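Side-chain contacts in O-ureido-L-serine synthase (Streptomyces lavendulae, PDB 3X44), which catalyses the pyridoxal-phosphate-dependent addition of hydroxyurea to O-acetyl-L-serine, yielding O-ureido-L-serine for biosynthesis of the antibiotic D-cycloserine: residues A43-L48 with R153-S158; A140-N145 with F176-T181; M188-R193 with R233-D238. The protein carries 1 engineered substitution. One frame throughout, in Å; residues are numbered along the deposited sequence.

Contact 1 (A43-L48 with R153-S158). Engineered in segment 43-48: A43 (natural residue Lys).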
loop_
_atom_site.group_PDB
_atom_site.type_symbol
_atom_site.label_atom_id
_atom_site.label_comp_id
_atom_site.label_asym_id
_atom_site.label_seq_id
_atom_site.Cartn_x
_atom_site.Cartn_y
_atom_site.Cartn_z
ATOM N N ALA A 43 3.833 -10.475 17.812
ATOM C CA ALA A 43 3.118 -10.256 19.069
ATOM C C ALA A 43 2.247 -9.007 19.038
ATOM O O ALA A 43 1.282 -8.892 19.790
ATOM C CB ALA A 43 4.117 -10.173 20.227
ATOM N N ASP A 44 2.597 -8.067 18.167
ATOM C CA ASP A 44 1.849 -6.824 18.040
ATOM C C ASP A 44 0.378 -7.067 17.681
ATOM O O ASP A 44 -0.509 -6.323 18.111
ATOM C CB ASP A 44 2.469 -5.950 16.954
ATOM C CG ASP A 44 3.699 -5.197 17.423
ATOM O OD1 ASP A 44 4.074 -4.236 16.727
ATOM O OD2 ASP A 44 4.295 -5.550 18.462
ATOM N N ARG A 45 0.126 -8.101 16.881
ATOM C CA ARG A 45 -1.234 -8.412 16.456
ATOM C C ARG A 45 -2.113 -8.843 17.626
ATOM O O ARG A 45 -3.276 -8.456 17.720
ATOM C CB ARG A 45 -1.218 -9.511 15.392
ATOM C CG ARG A 45 -0.504 -9.125 14.099
ATOM C CD ARG A 45 -0.255 -10.354 13.235
ATOM N NE ARG A 45 0.591 -10.069 12.078
ATOM C CZ ARG A 45 0.126 -9.720 10.880
ATOM N NH1 ARG A 45 -1.181 -9.611 10.681
ATOM N NH2 ARG A 45 0.973 -9.487 9.879
ATOM N N LEU A 46 -1.546 -9.647 18.513
ATOM C CA LEU A 46 -2.264 -10.131 19.676
ATOM C C LEU A 46 -2.482 -8.995 20.675
ATOM O O LEU A 46 -3.589 -8.806 21.177
ATOM C CB LEU A 46 -1.465 -11.261 20.331
ATOM C CG LEU A 46 -1.956 -11.897 21.632
ATOM C CD1 LEU A 46 -1.359 -13.291 21.750
ATOM C CD2 LEU A 46 -1.541 -11.049 22.824
ATOM N N ALA A 47 -1.422 -8.238 20.951
ATOM C CA ALA A 47 -1.494 -7.138 21.903
ATOM C C ALA A 47 -2.592 -6.139 21.571
ATOM O O ALA A 47 -3.364 -5.749 22.443
ATOM C CB ALA A 47 -0.149 -6.431 21.984
ATOM N N LEU A 48 -2.648 -5.724 20.312
ATOM C CA LEU A 48 -3.655 -4.771 19.862
ATOM C C LEU A 48 -5.048 -5.387 19.955
ATOM O O LEU A 48 -5.993 -4.761 20.443
ATOM C CB LEU A 48 -3.378 -4.363 18.411
ATOM C CG LEU A 48 -4.389 -3.419 17.763
ATOM C CD1 LEU A 48 -4.314 -2.056 18.433
ATOM C CD2 LEU A 48 -4.103 -3.306 16.277
ATOM N N ARG A 153 -7.000 -14.603 12.020
ATOM C CA ARG A 153 -7.904 -15.028 10.962
ATOM C C ARG A 153 -8.202 -13.822 10.078
ATOM O O ARG A 153 -8.297 -13.928 8.859
ATOM C CB ARG A 153 -9.234 -15.513 11.543
ATOM C CG ARG A 153 -9.197 -16.828 12.278
ATOM C CD ARG A 153 -10.615 -17.210 12.696
ATOM N NE ARG A 153 -10.628 -18.207 13.762
ATOM C CZ ARG A 153 -10.816 -17.925 15.048
ATOM N NH1 ARG A 153 -11.007 -16.670 15.432
ATOM N NH2 ARG A 153 -10.816 -18.899 15.950
ATOM N N GLU A 154 -8.344 -12.666 10.713
ATOM C CA GLU A 154 -8.709 -11.454 9.995
ATOM C C GLU A 154 -7.590 -10.660 9.339
ATOM O O GLU A 154 -7.839 -9.945 8.369
ATOM C CB GLU A 154 -9.523 -10.542 10.923
ATOM C CG GLU A 154 -10.822 -11.179 11.397
ATOM C CD GLU A 154 -11.327 -10.621 12.715
ATOM O OE1 GLU A 154 -11.457 -9.388 12.834
ATOM O OE2 GLU A 154 -11.605 -11.421 13.631
ATOM N N THR A 155 -6.370 -10.763 9.858
ATOM C CA THR A 155 -5.273 -10.020 9.259
ATOM C C THR A 155 -4.188 -10.916 8.676
ATOM O O THR A 155 -4.004 -10.955 7.465
ATOM C CB THR A 155 -4.641 -9.037 10.272
ATOM O OG1 THR A 155 -4.129 -9.757 11.398
ATOM C CG2 THR A 155 -5.686 -8.039 10.753
ATOM N N THR A 156 -3.476 -11.633 9.540
ATOM C CA THR A 156 -2.398 -12.516 9.107
ATOM C C THR A 156 -2.808 -13.458 7.985
ATOM O O THR A 156 -2.088 -13.607 7.000
ATOM C CB THR A 156 -1.883 -13.374 10.266
ATOM O OG1 THR A 156 -1.746 -12.554 11.433
ATOM C CG2 THR A 156 -0.535 -13.993 9.902
ATOM N N ALA A 157 -3.952 -14.107 8.160
ATOM C CA ALA A 157 -4.477 -15.031 7.161
ATOM C C ALA A 157 -4.931 -14.297 5.894
ATOM O O ALA A 157 -4.761 -14.796 4.780
ATOM C CB ALA A 157 -5.655 -15.824 7.751
ATOM N N SER A 158 -5.519 -13.118 6.066
ATOM C CA SER A 158 -6.005 -12.343 4.924
ATOM C C SER A 158 -4.865 -11.850 4.043
ATOM O O SER A 158 -5.003 -11.777 2.821
ATOM C CB SER A 158 -6.837 -11.145 5.397
ATOM O OG SER A 158 -8.080 -11.565 5.940
#
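A buried polar contact, carried by one arginine, joins R45 near the start of helix 43-56 to T155 and T156 of helix 147-164. The backbones keep their distance, 8.4 Å between R45 CA and T155 CA at the nearest pair, and the long side chain bridges the gap. CG of R45 stands anti to its carbonyl carbon (chi1 -63°), and the chain runs extended from CG to NE, carrying the guanidinium across to the two threonines. These receive it differently. T155 lies alongside, running the other way, with OG1 at the guanidinium edge, 3.0 Å from R45 NH1; at 128° the N-H points poorly at the oxygen, and the bond is weak. T156 comes over one face instead: its OG1 is 3.1 Å from R45 NH1, close but without hydrogen-bond geometry, and touches R45 CD in plain contact at 3.2 Å. Both hydroxyls have better partners one turn back in their own helix, T155 with the carbonyl of Y151 and T156 with ND1 of H152, while R45 forms salt bridges to E34 through NE and to E159 through NH2. The two acids probably neutralise the buried charge and fix the rotation of the guanidinium. The helix widens into a pi-type turn at 153-156, which includes both threonines. R45 follows by two residues the engineered A43, whose natural lysine carries the cofactor, and T156 lies about 5 Å, between nearest side-chain atoms, from T181, which binds the cofactor phosphate. The arrangement belongs to the helices packed beside the cofactor site of a type II pyridoxal-phosphate enzyme.

Contact 2 (A140-N145 with F176-T181). With PUS ((E)-O-(carbamoylamino)-N-({3-hydroxy-2-methyl-5-[(phosphonooxy)methyl]pyridin-4-yl}methylidene)-L-serine), chain C.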
loop_
_atom_site.group_PDB
_atom_site.type_symbol
_atom_site.label_atom_id
_atom_site.label_comp_id
_atom_site.label_asym_id
_atom_site.label_seq_id
_atom_site.Cartn_x
_atom_site.Cartn_y
_atom_site.Cartn_z
ATOM N N ALA A 140 -4.500 -10.407 30.140
ATOM C CA ALA A 140 -4.643 -10.588 28.704
ATOM C C ALA A 140 -5.001 -12.044 28.390
ATOM O O ALA A 140 -5.684 -12.319 27.407
ATOM C CB ALA A 140 -3.349 -10.191 27.989
ATOM N N ARG A 141 -4.553 -12.965 29.241
ATOM C CA ARG A 141 -4.801 -14.404 29.058
ATOM C C ARG A 141 -4.542 -14.817 27.621
ATOM O O ARG A 141 -5.404 -15.409 26.978
ATOM C CB ARG A 141 -6.246 -14.761 29.430
ATOM C CG ARG A 141 -6.715 -14.163 30.731
ATOM C CD ARG A 141 -7.865 -14.966 31.327
ATOM N NE ARG A 141 -8.044 -14.646 32.742
ATOM C CZ ARG A 141 -7.394 -15.243 33.739
ATOM N NH1 ARG A 141 -6.515 -16.205 33.486
ATOM N NH2 ARG A 141 -7.614 -14.870 34.992
ATOM N N GLN A 142 -3.345 -14.519 27.123
ATOM C CA GLN A 142 -3.003 -14.830 25.742
ATOM C C GLN A 142 -3.176 -16.286 25.310
ATOM O O GLN A 142 -3.372 -16.558 24.128
ATOM C CB GLN A 142 -1.571 -14.355 25.432
ATOM C CG GLN A 142 -0.448 -15.051 26.205
ATOM C CD GLN A 142 0.906 -14.865 25.527
ATOM O OE1 GLN A 142 0.987 -14.793 24.299
ATOM N NE2 GLN A 142 1.972 -14.781 26.322
ATOM N N PHE A 143 -3.119 -17.223 26.249
ATOM C CA PHE A 143 -3.263 -18.635 25.890
ATOM C C PHE A 143 -4.705 -19.108 25.792
ATOM O O PHE A 143 -4.967 -20.231 25.343
ATOM C CB PHE A 143 -2.535 -19.515 26.903
ATOM C CG PHE A 143 -1.061 -19.278 26.955
ATOM C CD1 PHE A 143 -0.219 -19.846 26.000
ATOM C CD2 PHE A 143 -0.500 -18.506 27.971
ATOM C CE1 PHE A 143 1.152 -19.651 26.058
ATOM C CE2 PHE A 143 0.869 -18.306 28.035
ATOM C CZ PHE A 143 1.699 -18.879 27.079
ATOM N N ASP A 144 -5.637 -18.256 26.204
ATOM C CA ASP A 144 -7.048 -18.626 26.184
ATOM C C ASP A 144 -7.959 -17.573 25.558
ATOM O O ASP A 144 -9.139 -17.830 25.309
ATOM C CB ASP A 144 -7.518 -18.910 27.611
ATOM C CG ASP A 144 -6.820 -20.107 28.228
ATOM O OD1 ASP A 144 -7.187 -21.252 27.882
ATOM O OD2 ASP A 144 -5.907 -19.902 29.059
ATOM N N ASN A 145 -7.416 -16.394 25.299
ATOM C CA ASN A 145 -8.214 -15.323 24.731
ATOM C C ASN A 145 -8.520 -15.491 23.249
ATOM O O ASN A 145 -7.617 -15.452 22.409
ATOM C CB ASN A 145 -7.529 -13.976 24.963
ATOM C CG ASN A 145 -8.476 -12.817 24.795
ATOM O OD1 ASN A 145 -9.435 -12.901 24.033
ATOM N ND2 ASN A 145 -8.215 -11.722 25.502
ATOM N N PHE A 176 4.745 -22.692 17.370
ATOM C CA PHE A 176 3.682 -22.155 18.198
ATOM C C PHE A 176 4.028 -21.978 19.662
ATOM O O PHE A 176 4.822 -22.726 20.228
ATOM C CB PHE A 176 2.414 -23.008 18.062
ATOM C CG PHE A 176 2.534 -24.391 18.632
ATOM C CD1 PHE A 176 2.413 -24.607 20.000
ATOM C CD2 PHE A 176 2.718 -25.489 17.793
ATOM C CE1 PHE A 176 2.467 -25.895 20.529
ATOM C CE2 PHE A 176 2.775 -26.789 18.309
ATOM C CZ PHE A 176 2.647 -26.990 19.680
ATOM N N GLY A 177 3.442 -20.939 20.246
ATOM C CA GLY A 177 3.608 -20.639 21.653
ATOM C C GLY A 177 2.181 -20.717 22.175
ATOM O O GLY A 177 1.807 -21.679 22.847
ATOM N N THR A 178 1.374 -19.714 21.843
ATOM C CA THR A 178 -0.031 -19.709 22.247
ATOM C C THR A 178 -0.858 -20.486 21.215
ATOM O O THR A 178 -1.978 -20.924 21.500
ATOM C CB THR A 178 -0.588 -18.273 22.322
ATOM O OG1 THR A 178 -0.631 -17.698 21.005
ATOM C CG2 THR A 178 0.285 -17.415 23.222
ATOM N N THR A 179 -0.269 -20.669 20.032
ATOM C CA THR A 179 -0.885 -21.341 18.873
ATOM C C THR A 179 -1.907 -20.433 18.193
ATOM O O THR A 179 -2.602 -20.848 17.264
ATOM C CB THR A 179 -1.565 -22.709 19.216
ATOM O OG1 THR A 179 -2.909 -22.499 19.665
ATOM C CG2 THR A 179 -0.770 -23.454 20.262
ATOM N N GLY A 180 -1.974 -19.178 18.628
ATOM C CA GLY A 180 -2.914 -18.252 18.017
ATOM C C GLY A 180 -2.665 -18.076 16.525
ATOM O O GLY A 180 -3.608 -17.949 15.738
ATOM N N THR A 181 -1.396 -18.058 16.131
ATOM C CA THR A 181 -1.044 -17.885 14.726
ATOM C C THR A 181 -1.471 -19.116 13.949
ATOM O O THR A 181 -2.154 -19.017 12.946
ATOM C CB THR A 181 0.480 -17.677 14.549
ATOM O OG1 THR A 181 0.851 -16.400 15.080
ATOM C CG2 THR A 181 0.862 -17.720 13.082
HETATM N N PUS C . 5.286 -15.383 21.938
HETATM C CA PUS C . 4.290 -15.219 23.072
HETATM C CB PUS C . 3.960 -16.594 23.755
HETATM O OG PUS C . 5.214 -17.210 24.299
HETATM N ND PUS C . 4.938 -17.990 25.484
HETATM C CE PUS C . 5.284 -19.296 25.520
HETATM N NZ2 PUS C . 5.507 -19.968 24.376
HETATM O OZ1 PUS C . 5.391 -19.856 26.564
HETATM C C PUS C . 4.886 -14.252 24.118
HETATM O O PUS C . 5.752 -13.491 23.788
HETATM O OT PUS C . 4.483 -14.260 25.256
HETATM C C2 PUS C . 8.267 -16.024 18.700
HETATM C C3 PUS C . 7.275 -15.669 19.731
HETATM C C4 PUS C . 5.999 -16.394 19.766
HETATM C C5 PUS C . 5.745 -17.427 18.755
HETATM C C6 PUS C . 6.793 -17.703 17.760
HETATM C C2A PUS C . 9.600 -15.333 18.659
HETATM C C4A PUS C . 5.026 -16.206 20.908
HETATM C C5A PUS C . 4.441 -18.209 18.728
HETATM N N1 PUS C . 7.984 -17.010 17.777
HETATM O O3 PUS C . 7.517 -14.654 20.582
HETATM O O1P PUS C . 1.842 -17.433 20.123
HETATM O O2P PUS C . 0.977 -17.160 17.941
HETATM O O3P PUS C . 1.867 -19.263 18.603
HETATM O O4P PUS C . 3.342 -17.369 18.239
HETATM P P PUS C . 2.005 -17.811 18.733
#
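Van der Waals contact with the T178 methyl joins the segments directly, through F143 and Q142 of loop 140-145. Against the F143 ring it is nonpolar: T178 CG2 meets F143 CE1 at 3.7 Å, approaching obliquely. Against Q142 the same methyl is pressed to the amide oxygen OE1, 2.9 Å away, a tight fit for a buried oxygen that has no hydrogen-bond partner. The F143 ring takes Q142 CG over one face, near the rim, and turns its edge to G177 O, with CE1 3.9 Å from that oxygen, and to the ureido end of the bound ligand; F226 adds an edge-to-face pair.

Hydrogen bonds run to the ligand and not across the segments. Q142 NE2 gives OT of the ligand carboxylate an almost straight bond (2.8 Å, 174°), and a second one to the carbonyl of C69 helps hold the amide in this rotation. From segment 176-181, each terminal phosphate oxygen receives two bonds: O3P from the backbone N of G177 and of T179, O1P from N and OG1 of T178, O2P from N and OG1 of T181. T178 OG1 is 2.6 Å from O1P; lying between its own backbone N and carbonyl carbon (chi1 67°), it also accepts from G180 N at 3.1 Å, closing an ST turn. N148 ties the halves together, bonding both T178 OG1 and Q142 O.

Because helix 180-192 starts here, its dipole would probably add to the attraction for the phosphate. This is the glycine- and threonine-rich phosphate-binding loop of the type II pyridoxal-phosphate fold, faced by a loop whose Q142 binds the carboxylate of the product aldimine and whose F143 lies beside its ureido end.

Contact 3 (M188-R193 with R233-D238)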
loop_
_atom_site.group_PDB
_atom_site.type_symbol
_atom_site.label_atom_id
_atom_site.label_comp_id
_atom_site.label_asym_id
_atom_site.label_seq_id
_atom_site.Cartn_x
_atom_site.Cartn_y
_atom_site.Cartn_z
ATOM N N MET A 188 -8.527 -20.420 8.511
ATOM C CA MET A 188 -8.941 -19.700 7.315
ATOM C C MET A 188 -8.423 -20.464 6.098
ATOM O O MET A 188 -9.079 -20.513 5.055
ATOM C CB MET A 188 -8.391 -18.270 7.335
ATOM C CG MET A 188 -8.961 -17.412 8.468
ATOM S SD MET A 188 -10.747 -17.634 8.754
ATOM C CE MET A 188 -11.399 -16.745 7.385
ATOM N N LEU A 189 -7.248 -21.067 6.247
ATOM C CA LEU A 189 -6.657 -21.855 5.182
ATOM C C LEU A 189 -7.559 -23.055 4.911
ATOM O O LEU A 189 -7.711 -23.478 3.764
ATOM C CB LEU A 189 -5.273 -22.358 5.590
ATOM C CG LEU A 189 -4.110 -21.373 5.503
ATOM C CD1 LEU A 189 -2.875 -21.999 6.131
ATOM C CD2 LEU A 189 -3.856 -20.996 4.053
ATOM N N ARG A 190 -8.155 -23.593 5.974
ATOM C CA ARG A 190 -9.041 -24.749 5.867
ATOM C C ARG A 190 -10.235 -24.466 4.962
ATOM O O ARG A 190 -10.624 -25.306 4.152
ATOM C CB ARG A 190 -9.550 -25.172 7.258
ATOM C CG ARG A 190 -9.821 -26.676 7.393
ATOM C CD ARG A 190 -10.950 -27.022 8.377
ATOM N NE ARG A 190 -11.020 -26.156 9.557
ATOM C CZ ARG A 190 -10.621 -26.507 10.780
ATOM N NH1 ARG A 190 -10.113 -27.712 11.006
ATOM N NH2 ARG A 190 -10.758 -25.662 11.791
ATOM N N VAL A 191 -10.806 -23.275 5.094
ATOM C CA VAL A 191 -11.968 -22.898 4.302
ATOM C C VAL A 191 -11.638 -22.483 2.869
ATOM O O VAL A 191 -12.288 -22.924 1.916
ATOM C CB VAL A 191 -12.734 -21.745 4.985
ATOM C CG1 VAL A 191 -14.005 -21.421 4.213
ATOM C CG2 VAL A 191 -13.055 -22.125 6.422
ATOM N N ALA A 192 -10.621 -21.651 2.707
ATOM C CA ALA A 192 -10.266 -21.160 1.374
ATOM C C ALA A 192 -9.297 -22.030 0.563
ATOM O O ALA A 192 -9.474 -22.178 -0.645
ATOM C CB ALA A 192 -9.722 -19.724 1.481
ATOM N N ARG A 193 -8.276 -22.591 1.205
ATOM C CA ARG A 193 -7.311 -23.420 0.491
ATOM C C ARG A 193 -6.990 -24.703 1.255
ATOM O O ARG A 193 -5.865 -24.901 1.725
ATOM C CB ARG A 193 -6.024 -22.619 0.219
ATOM C CG ARG A 193 -6.273 -21.231 -0.397
ATOM C CD ARG A 193 -4.981 -20.550 -0.879
ATOM N NE ARG A 193 -4.275 -21.366 -1.867
ATOM C CZ ARG A 193 -3.518 -20.889 -2.852
ATOM N NH1 ARG A 193 -3.349 -19.578 -3.003
ATOM N NH2 ARG A 193 -2.933 -21.730 -3.695
ATOM N N ARG A 233 -6.524 -28.134 17.296
ATOM C CA ARG A 233 -5.667 -29.183 16.785
ATOM C C ARG A 233 -6.040 -29.685 15.394
ATOM O O ARG A 233 -5.173 -30.151 14.645
ATOM C CB ARG A 233 -5.665 -30.340 17.789
ATOM C CG ARG A 233 -5.512 -31.706 17.192
ATOM C CD ARG A 233 -4.740 -32.587 18.132
ATOM N NE ARG A 233 -3.421 -32.908 17.602
ATOM C CZ ARG A 233 -2.468 -33.519 18.299
ATOM N NH1 ARG A 233 -2.689 -33.876 19.559
ATOM N NH2 ARG A 233 -1.300 -33.775 17.729
ATOM N N SER A 234 -7.316 -29.568 15.040
ATOM C CA SER A 234 -7.797 -30.041 13.748
ATOM C C SER A 234 -7.226 -29.349 12.503
ATOM O O SER A 234 -7.349 -29.877 11.398
ATOM C CB SER A 234 -9.329 -29.984 13.711
ATOM O OG SER A 234 -9.798 -28.651 13.757
ATOM N N VAL A 235 -6.594 -28.188 12.662
ATOM C CA VAL A 235 -6.040 -27.491 11.497
ATOM C C VAL A 235 -4.669 -28.017 11.074
ATOM O O VAL A 235 -4.168 -27.667 10.006
ATOM C CB VAL A 235 -5.914 -25.968 11.744
ATOM C CG1 VAL A 235 -7.252 -25.400 12.172
ATOM C CG2 VAL A 235 -4.841 -25.699 12.789
ATOM N N ILE A 236 -4.071 -28.862 11.906
ATOM C CA ILE A 236 -2.752 -29.409 11.619
ATOM C C ILE A 236 -2.741 -30.672 10.748
ATOM O O ILE A 236 -3.429 -31.645 11.042
ATOM C CB ILE A 236 -2.002 -29.729 12.928
ATOM C CG1 ILE A 236 -1.954 -28.481 13.817
ATOM C CG2 ILE A 236 -0.597 -30.245 12.614
ATOM C CD1 ILE A 236 -1.394 -28.739 15.193
ATOM N N ASP A 237 -1.948 -30.641 9.680
ATOM C CA ASP A 237 -1.801 -31.784 8.782
ATOM C C ASP A 237 -0.481 -32.473 9.093
ATOM O O ASP A 237 -0.381 -33.696 9.046
ATOM C CB ASP A 237 -1.791 -31.337 7.320
ATOM C CG ASP A 237 -3.058 -30.622 6.927
ATOM O OD1 ASP A 237 -2.964 -29.451 6.497
ATOM O OD2 ASP A 237 -4.144 -31.230 7.052
ATOM N N ASP A 238 0.534 -31.677 9.416
ATOM C CA ASP A 238 1.848 -32.213 9.740
ATOM C C ASP A 238 2.386 -31.646 11.044
ATOM O O ASP A 238 2.622 -30.441 11.156
ATOM C CB ASP A 238 2.844 -31.901 8.618
ATOM C CG ASP A 238 2.471 -32.557 7.313
ATOM O OD1 ASP A 238 2.302 -33.790 7.302
ATOM O OD2 ASP A 238 2.345 -31.842 6.297
HETATM O O HOH W 1 -10.219 -30.153 9.761
#
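Bends along the R190 side chain, at chi2 and again at chi3 (-36°), curl its guanidinium off the last turn of helix 180-192 and lay it against S234 and V235 of the 3-10 turn 233-235. On the serine, a chi1 of 66° turns OG back over the S234 backbone, which places it at the edge of that guanidinium. The resulting hydrogen bond from R190 NH1 to S234 OG is short and fairly straight, 2.9 Å with an N-H...O angle of 162°, and the oxygen lies near the guanidinium plane. V235 approaches from another direction. Crossing the arginine at about a right angle, it sets CG1 over one face, 3.5 Å from R190 NH2 and 3.8 Å from R190 CZ, so one flat group is used at its edge for polar contact and on its face for nonpolar contact. A water widens the polar side: it accepts from R190 NH1 at 2.7 Å and gives a long, weak bond of 3.3 Å to S234 O. Just before the turn, D232 completes the arrangement, with one carboxylate oxygen forming a salt bridge to R190 NH2 and the other hydrogen-bonded to S234 OG. Arginine, serine and aspartate thereby close a small ring of bonds that holds the guanidinium in place. The contact joins the turn before strand 238-242, outermost in this chain's sheet, to helix 180-192, whose start binds the cofactor phosphate. Since R190 and S234 are exposed and share a water, solvent probably weakens the charge pairing; the chemistry is mixed, with directional bonds at the guanidinium edge and V235 on its face.

Contacts 1 and 2 are core and contact 3 is partly at the surface, a worked case of setting shaping chemistry: both arginines pair with acids outside their segments, but the exposed one also shares its bonds with water. In contact 1 threonine hydroxyls meet the buried arginine; contact 2 spends its hydrogen bonds on the ligand and its side-chain packing on the opposite loop. Contacts 1 and 2 touch where L46 CD1 lies 3.8 Å from Q142 OE1, and their segments alternate along the chain. Helix 180-192 serves contact 2 at its start and contact 3 near its end; M188 of contact 3 packs on A157 of contact 1. Contacts 1 and 3 also meet the second subunit, unlike contact 2.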